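Local coordinates for protein ATP-dependent RNA helicase HrpB (Escherichia coli, PDB 6EUD) that hydrolyses ATP to ADP and phosphate as a bacterial DExH-box RNA helicase that binds single-stranded RNA, at residues 197-200 against 201-205; 208-211 against 212-216; 247-250 against 251-254. One frame throughout, in Å; residues are numbered along the deposited sequence.

All three contacts are local, and all belong to the helicase C-terminal region of HrpB, on the same side of the molecule's centre. Interactions 1 and 2 bracket a single helix, 199-213: the first treats its opening turn, the second its last turn and exit, with centres 16 Å apart. Interaction 3 lies elsewhere, in the turn that leaves strand 243-248, its centre 22 Å from interaction 1 and 25 Å from interaction 2; the nearest atoms are about 12 Å away in both cases. Only interaction 3 comes near the nucleotide site: the Leu248 side chain lies about 11 Å from that of Thr32, predicted to bind ATP.

Interaction 1 (197-200 against 201-205)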
loop_
_atom_site.group_PDB
_atom_site.type_symbol
_atom_site.label_atom_id
_atom_site.label_comp_id
_atom_site.label_asym_id
_atom_site.label_seq_id
_atom_site.Cartn_x
_atom_site.Cartn_y
_atom_site.Cartn_z
ATOM N N GLN A 197 27.679 -14.047 -13.434
ATOM C CA GLN A 197 28.470 -13.918 -12.212
ATOM C C GLN A 197 27.551 -13.705 -11.012
ATOM O O GLN A 197 26.513 -13.052 -11.139
ATOM C CB GLN A 197 29.463 -12.747 -12.313
ATOM C CG GLN A 197 30.661 -12.986 -13.224
ATOM C CD GLN A 197 31.675 -11.846 -13.183
ATOM O OE1 GLN A 197 31.500 -10.871 -12.460
ATOM N NE2 GLN A 197 32.737 -11.966 -13.971
ATOM N N ARG A 198 27.935 -14.240 -9.851
ATOM C CA ARG A 198 27.229 -13.940 -8.608
ATOM C C ARG A 198 27.305 -12.443 -8.316
ATOM O O ARG A 198 28.215 -11.765 -8.789
ATOM C CB ARG A 198 27.817 -14.722 -7.435
ATOM C CG ARG A 198 27.952 -16.206 -7.697
ATOM C CD ARG A 198 28.570 -16.920 -6.512
ATOM N NE ARG A 198 27.690 -16.846 -5.359
ATOM C CZ ARG A 198 28.081 -16.463 -4.156
ATOM N NH1 ARG A 198 29.354 -16.151 -3.968
ATOM N NH2 ARG A 198 27.215 -16.408 -3.142
ATOM N N PHE A 199 26.360 -11.922 -7.534
ATOM C CA PHE A 199 26.413 -10.518 -7.149
ATOM C C PHE A 199 27.726 -10.189 -6.404
ATOM O O PHE A 199 28.440 -9.263 -6.796
ATOM C CB PHE A 199 25.186 -10.147 -6.296
ATOM C CG PHE A 199 25.172 -8.714 -5.820
ATOM C CD1 PHE A 199 24.783 -7.679 -6.676
ATOM C CD2 PHE A 199 25.539 -8.396 -4.510
ATOM C CE1 PHE A 199 24.761 -6.355 -6.240
ATOM C CE2 PHE A 199 25.513 -7.070 -4.059
ATOM C CZ PHE A 199 25.118 -6.049 -4.931
ATOM N N ASP A 200 28.060 -10.959 -5.365
ATOM C CA ASP A 200 29.205 -10.619 -4.519
ATOM C C ASP A 200 30.541 -10.698 -5.279
ATOM O O ASP A 200 31.409 -9.840 -5.085
ATOM C CB ASP A 200 29.257 -11.506 -3.253
ATOM C CG ASP A 200 29.356 -13.005 -3.559
ATOM O OD1 ASP A 200 29.468 -13.405 -4.741
ATOM O OD2 ASP A 200 29.353 -13.798 -2.596
ATOM N N ASP A 201 30.708 -11.695 -6.146
ATOM C CA ASP A 201 31.896 -11.765 -7.004
ATOM C C ASP A 201 31.975 -10.578 -7.958
ATOM O O ASP A 201 33.034 -9.977 -8.144
ATOM C CB ASP A 201 31.905 -13.047 -7.833
ATOM C CG ASP A 201 32.215 -14.281 -7.004
ATOM O OD1 ASP A 201 32.879 -14.144 -5.954
ATOM O OD2 ASP A 201 31.795 -15.388 -7.407
ATOM N N ALA A 202 30.846 -10.258 -8.580
ATOM C CA ALA A 202 30.812 -9.196 -9.560
ATOM C C ALA A 202 31.168 -7.871 -8.889
ATOM O O ALA A 202 31.968 -7.112 -9.429
ATOM C CB ALA A 202 29.438 -9.126 -10.242
ATOM N N VAL A 203 30.610 -7.612 -7.704
ATOM C CA VAL A 203 30.880 -6.337 -7.037
ATOM C C VAL A 203 32.366 -6.277 -6.642
ATOM O O VAL A 203 33.012 -5.229 -6.779
ATOM C CB VAL A 203 29.971 -6.104 -5.795
ATOM C CG1 VAL A 203 30.447 -4.924 -4.974
ATOM C CG2 VAL A 203 28.528 -5.867 -6.214
ATOM N N ALA A 204 32.913 -7.398 -6.190
ATOM C CA ALA A 204 34.303 -7.419 -5.736
ATOM C C ALA A 204 35.237 -7.194 -6.895
ATOM O O ALA A 204 36.268 -6.533 -6.755
ATOM C CB ALA A 204 34.645 -8.755 -5.029
ATOM N N VAL A 205 34.889 -7.754 -8.049
ATOM C CA VAL A 205 35.742 -7.595 -9.207
ATOM C C VAL A 205 35.715 -6.159 -9.690
ATOM O O VAL A 205 36.748 -5.592 -10.003
ATOM C CB VAL A 205 35.336 -8.551 -10.339
ATOM C CG1 VAL A 205 35.933 -8.107 -11.683
ATOM C CG2 VAL A 205 35.789 -9.964 -9.991
HETATM O O HOH W 1 30.555 -15.515 -9.960
#
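The ring of Phe199 takes Val203 on one face, where the methyl CG2 sits 3.8 Å from the ring centroid and 17° off its normal, displaced toward the rim nearest CZ. This is a CH-pi contact between residues one helical turn apart. Phe199 reaches it with CG anti to the backbone N (chi1 179°), while Val203 turns CG2 back toward the preceding turn; the same ring also packs on Leu222 and on Cys293 and Gln295 of strand 287-302. The second flat group, the guanidinium of Arg198, has OD2 of Asp201 near its plane at the edge, but the Asp201 carboxylate stands 80° to it and the 4.3 Å from NH1 to OD2 exceeds a salt bridge. NH1 instead forms one with Asp200 OD2 at 2.7 Å, though its hydrogen bond is weak, being strongly bent. A water joins Arg198 and Asp201 less directly, accepting from the backbone N of Arg198 and donating to OD2 of Asp201. Asp201 and Asp200 point the same way, with OD1 of one 3.7 Å from OD1 of the other, a repulsion that Arg198, bridged to Asp200, probably offsets in part. In one of its two conformers, OE1 of Gln197 lies 3.4 Å from CA of Ala202, a contact that is therefore tentative. Beneath the side chains the backbone starts its regular pattern: Ala202 N donates to Arg198 O, Val203 N to Phe199 O at 2.9 Å, and Ala204 N to Asp200 O. Asp200 and Ala204 face helix 225-236, and Ala202 meets Leu193. With Arg198 at the N-cap position and acidic residues in the first turn, where they should suit the helix dipole, the arrangement is the N-terminal turn of a helix within the second RecA-like domain of the helicase, packed against helix 225-236 and strand 287-302.

Interaction 2 (208-211 against 212-216)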
loop_
_atom_site.group_PDB
_atom_site.type_symbol
_atom_site.label_atom_id
_atom_site.label_comp_id
_atom_site.label_asym_id
_atom_site.label_seq_id
_atom_site.Cartn_x
_atom_site.Cartn_y
_atom_site.Cartn_z
ATOM N N ALA A 208 37.742 -4.034 -7.045
ATOM C CA ALA A 208 39.188 -4.230 -7.097
ATOM C C ALA A 208 39.767 -3.541 -8.315
ATOM O O ALA A 208 40.900 -3.055 -8.280
ATOM C CB ALA A 208 39.543 -5.723 -7.111
ATOM N N GLU A 209 38.989 -3.491 -9.390
ATOM C CA GLU A 209 39.443 -2.835 -10.596
ATOM C C GLU A 209 39.466 -1.314 -10.425
ATOM O O GLU A 209 40.350 -0.643 -10.948
ATOM C CB GLU A 209 38.566 -3.240 -11.777
ATOM C CG GLU A 209 38.919 -2.548 -13.105
ATOM C CD GLU A 209 40.319 -2.913 -13.633
ATOM O OE1 GLU A 209 40.955 -3.859 -13.104
ATOM O OE2 GLU A 209 40.780 -2.253 -14.589
ATOM N N MET A 210 38.500 -0.761 -9.702
ATOM C CA MET A 210 38.539 0.661 -9.394
ATOM C C MET A 210 39.756 1.047 -8.535
ATOM O O MET A 210 40.388 2.084 -8.749
ATOM C CB MET A 210 37.254 1.082 -8.699
ATOM C CG MET A 210 37.069 2.592 -8.700
ATOM S SD MET A 210 35.461 3.053 -9.231
ATOM C CE MET A 210 35.592 4.782 -9.000
ATOM N N LEU A 211 40.078 0.186 -7.578
ATOM C CA LEU A 211 41.223 0.375 -6.709
ATOM C C LEU A 211 42.510 0.341 -7.514
ATOM O O LEU A 211 43.484 1.003 -7.183
ATOM C CB LEU A 211 41.252 -0.707 -5.624
ATOM C CG LEU A 211 40.097 -0.654 -4.620
ATOM C CD1 LEU A 211 40.133 -1.845 -3.667
ATOM C CD2 LEU A 211 40.147 0.643 -3.852
ATOM N N ARG A 212 42.507 -0.444 -8.580
ATOM C CA ARG A 212 43.703 -0.620 -9.384
ATOM C C ARG A 212 43.948 0.583 -10.282
ATOM O O ARG A 212 45.080 0.945 -10.531
ATOM C CB ARG A 212 43.597 -1.886 -10.228
ATOM C CG ARG A 212 44.905 -2.296 -10.921
ATOM C CD ARG A 212 44.683 -3.412 -11.947
ATOM N NE ARG A 212 43.917 -2.940 -13.100
ATOM C CZ ARG A 212 44.442 -2.281 -14.132
ATOM N NH1 ARG A 212 45.746 -2.012 -14.169
ATOM N NH2 ARG A 212 43.667 -1.885 -15.137
ATOM N N GLN A 213 42.884 1.193 -10.780
ATOM C CA GLN A 213 43.044 2.273 -11.734
ATOM C C GLN A 213 43.051 3.639 -11.073
ATOM O O GLN A 213 43.589 4.596 -11.623
ATOM C CB GLN A 213 41.939 2.222 -12.791
ATOM C CG GLN A 213 42.035 1.039 -13.724
ATOM C CD GLN A 213 41.086 1.168 -14.898
ATOM O OE1 GLN A 213 40.712 2.276 -15.288
ATOM N NE2 GLN A 213 40.682 0.036 -15.462
ATOM N N GLU A 214 42.449 3.736 -9.898
ATOM C CA GLU A 214 42.196 5.043 -9.318
ATOM C C GLU A 214 42.816 5.141 -7.938
ATOM O O GLU A 214 43.009 4.150 -7.239
ATOM C CB GLU A 214 40.691 5.356 -9.243
ATOM C CG GLU A 214 39.887 5.100 -10.513
ATOM C CD GLU A 214 40.298 5.975 -11.670
ATOM O OE1 GLU A 214 40.955 7.018 -11.444
ATOM O OE2 GLU A 214 39.948 5.614 -12.814
ATOM N N SER A 215 43.148 6.366 -7.576
ATOM C CA SER A 215 43.765 6.675 -6.299
ATOM C C SER A 215 42.697 7.006 -5.258
ATOM O O SER A 215 41.667 7.587 -5.591
ATOM C CB SER A 215 44.742 7.843 -6.474
ATOM O OG SER A 215 45.022 8.453 -5.232
ATOM N N GLY A 216 42.930 6.619 -4.004
ATOM C CA GLY A 216 42.083 7.073 -2.908
ATOM C C GLY A 216 41.335 6.001 -2.154
ATOM O O GLY A 216 41.402 4.823 -2.500
#
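Glu209 and Arg212 form the charged part of this contact, a side-on, two-nitrogen salt bridge across one turn of the helix. Arg212 NE donates to OE1 of Glu209 at 3.1 Å and 170°, while its NH2 donates to OE2 at 3.0 Å. Both acceptors lie close to the guanidinium plane, yet OE1 is met from above the carboxylate plane and OE2 on its syn side, the two planes being 38° apart. The bend in Glu209 at chi2 (64°) brings the carboxylate back toward the arginine. An uncharged donor also reaches the carboxylate: Gln213 NE2 lies at a doubtfully short 2.5 Å from the same OE2, its amide nearly perpendicular to the carboxylate. Among backbone bonds, Gln213 N donates to Glu209 O and Glu214 N to Met210 O at 2.9 Å, after which Glu214 leaves the helix. The apolar contact is slight, Met210 CG meeting Glu214 CG at 4.2 Å; Met210 also packs on strands 217-221, 287-302 and 333-337, and Glu214 pairs with Arg189. Held at both oxygens by Arg212, with Gln213 NE2 a less certain third donor, the Glu209 carboxylate is probably restrained in rotation, and the arginine is likely to favour its ionised form.

Interaction 3 (247-250 against 251-254); sequences PLYG and ALSL
Tyr249 lies against Leu252 within a type I turn, and following the leucine outward from CB explains the contact. Its CB stands 3.1 Å from the Tyr249 carbonyl O, close to the weak turn bond from Leu252 N to that oxygen. CG then comes over the centre of the tyrosine ring, 3.7 Å from the centroid and 13° off the normal, a CH-pi contact. There the chain branches: CD2 runs outward over the phenol end, 3.7 Å from CZ and 3.8 Å from OH, whereas CD1 turns back to the strand and meets Pro247 O at 3.1 Å and Leu248 CA at 3.6 Å. Tyr249 places its ring there with CG between the backbone N and the carbonyl carbon (chi1 36°), which swings it toward Leu252; the two side chains cross at about a right angle. Ala251 CB approaches the ring at CD2, 4.1 Å away, and helix 225-236 touches Tyr249 through Val225 and Ile228. With an alanine here Leu252 would probably lose the ring face under CG and CD2, leaving a gap and an isopropyl group held mainly through CD1. Since the turn's hydrogen bond is weak, dispersion and CH-pi attraction likely carry much of the cohesion.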
loop_
_atom_site.group_PDB
_atom_site.type_symbol
_atom_site.label_atom_id
_atom_site.label_comp_id
_atom_site.label_asym_id
_atom_site.label_seq_id
_atom_site.Cartn_x
_atom_site.Cartn_y
_atom_site.Cartn_z
ATOM N N PRO A 247 33.937 -2.903 7.083
ATOM C CA PRO A 247 32.470 -2.994 7.080
ATOM C C PRO A 247 31.852 -1.929 7.973
ATOM O O PRO A 247 32.502 -1.442 8.876
ATOM C CB PRO A 247 32.197 -4.397 7.628
ATOM C CG PRO A 247 33.464 -4.768 8.350
ATOM C CD PRO A 247 34.568 -4.135 7.580
ATOM N N LEU A 248 30.609 -1.566 7.709
ATOM C CA LEU A 248 29.938 -0.543 8.487
ATOM C C LEU A 248 28.450 -0.833 8.583
ATOM O O LEU A 248 27.671 -0.526 7.670
ATOM C CB LEU A 248 30.166 0.843 7.888
ATOM C CG LEU A 248 29.686 1.982 8.783
ATOM C CD1 LEU A 248 30.406 1.898 10.090
ATOM C CD2 LEU A 248 29.943 3.313 8.150
ATOM N N TYR A 249 28.081 -1.458 9.695
ATOM C CA TYR A 249 26.686 -1.597 10.087
ATOM C C TYR A 249 26.544 -1.376 11.591
ATOM O O TYR A 249 27.515 -1.540 12.335
ATOM C CB TYR A 249 26.131 -2.962 9.681
ATOM C CG TYR A 249 27.084 -4.134 9.784
ATOM C CD1 TYR A 249 27.981 -4.413 8.764
ATOM C CD2 TYR A 249 27.042 -5.000 10.865
ATOM C CE1 TYR A 249 28.839 -5.505 8.837
ATOM C CE2 TYR A 249 27.894 -6.101 10.942
ATOM C CZ TYR A 249 28.788 -6.345 9.927
ATOM O OH TYR A 249 29.634 -7.427 9.991
ATOM N N GLY A 250 25.340 -0.991 12.021
ATOM C CA GLY A 250 25.062 -0.689 13.418
ATOM C C GLY A 250 25.472 -1.754 14.425
ATOM O O GLY A 250 25.835 -1.440 15.560
ATOM N N ALA A 251 25.435 -3.016 14.009
ATOM C CA ALA A 251 25.718 -4.127 14.913
ATOM C C ALA A 251 27.209 -4.409 15.066
ATOM O O ALA A 251 27.598 -5.500 15.494
ATOM C CB ALA A 251 24.998 -5.384 14.431
ATOM N N LEU A 252 28.043 -3.429 14.730
ATOM C CA LEU A 252 29.483 -3.662 14.671
ATOM C C LEU A 252 30.223 -3.348 15.965
ATOM O O LEU A 252 29.623 -3.108 17.011
ATOM C CB LEU A 252 30.103 -2.866 13.522
ATOM C CG LEU A 252 30.233 -3.668 12.226
ATOM C CD1 LEU A 252 30.892 -2.840 11.155
ATOM C CD2 LEU A 252 31.019 -4.948 12.465
ATOM N N SER A 253 31.545 -3.332 15.855
ATOM C CA SER A 253 32.431 -3.427 17.000
ATOM C C SER A 253 32.841 -2.094 17.628
ATOM O O SER A 253 33.978 -1.960 18.078
ATOM C CB SER A 253 33.685 -4.200 16.581
ATOM O OG SER A 253 34.672 -4.179 17.594
ATOM N N LEU A 254 31.934 -1.118 17.668
ATOM C CA LEU A 254 32.216 0.172 18.315
ATOM C C LEU A 254 33.377 0.923 17.657
ATOM O O LEU A 254 33.198 2.040 17.170
ATOM C CB LEU A 254 32.504 -0.030 19.816
ATOM C CG LEU A 254 33.192 1.042 20.677
ATOM C CD1 LEU A 254 32.637 1.005 22.098
ATOM C CD2 LEU A 254 34.712 0.866 20.721
#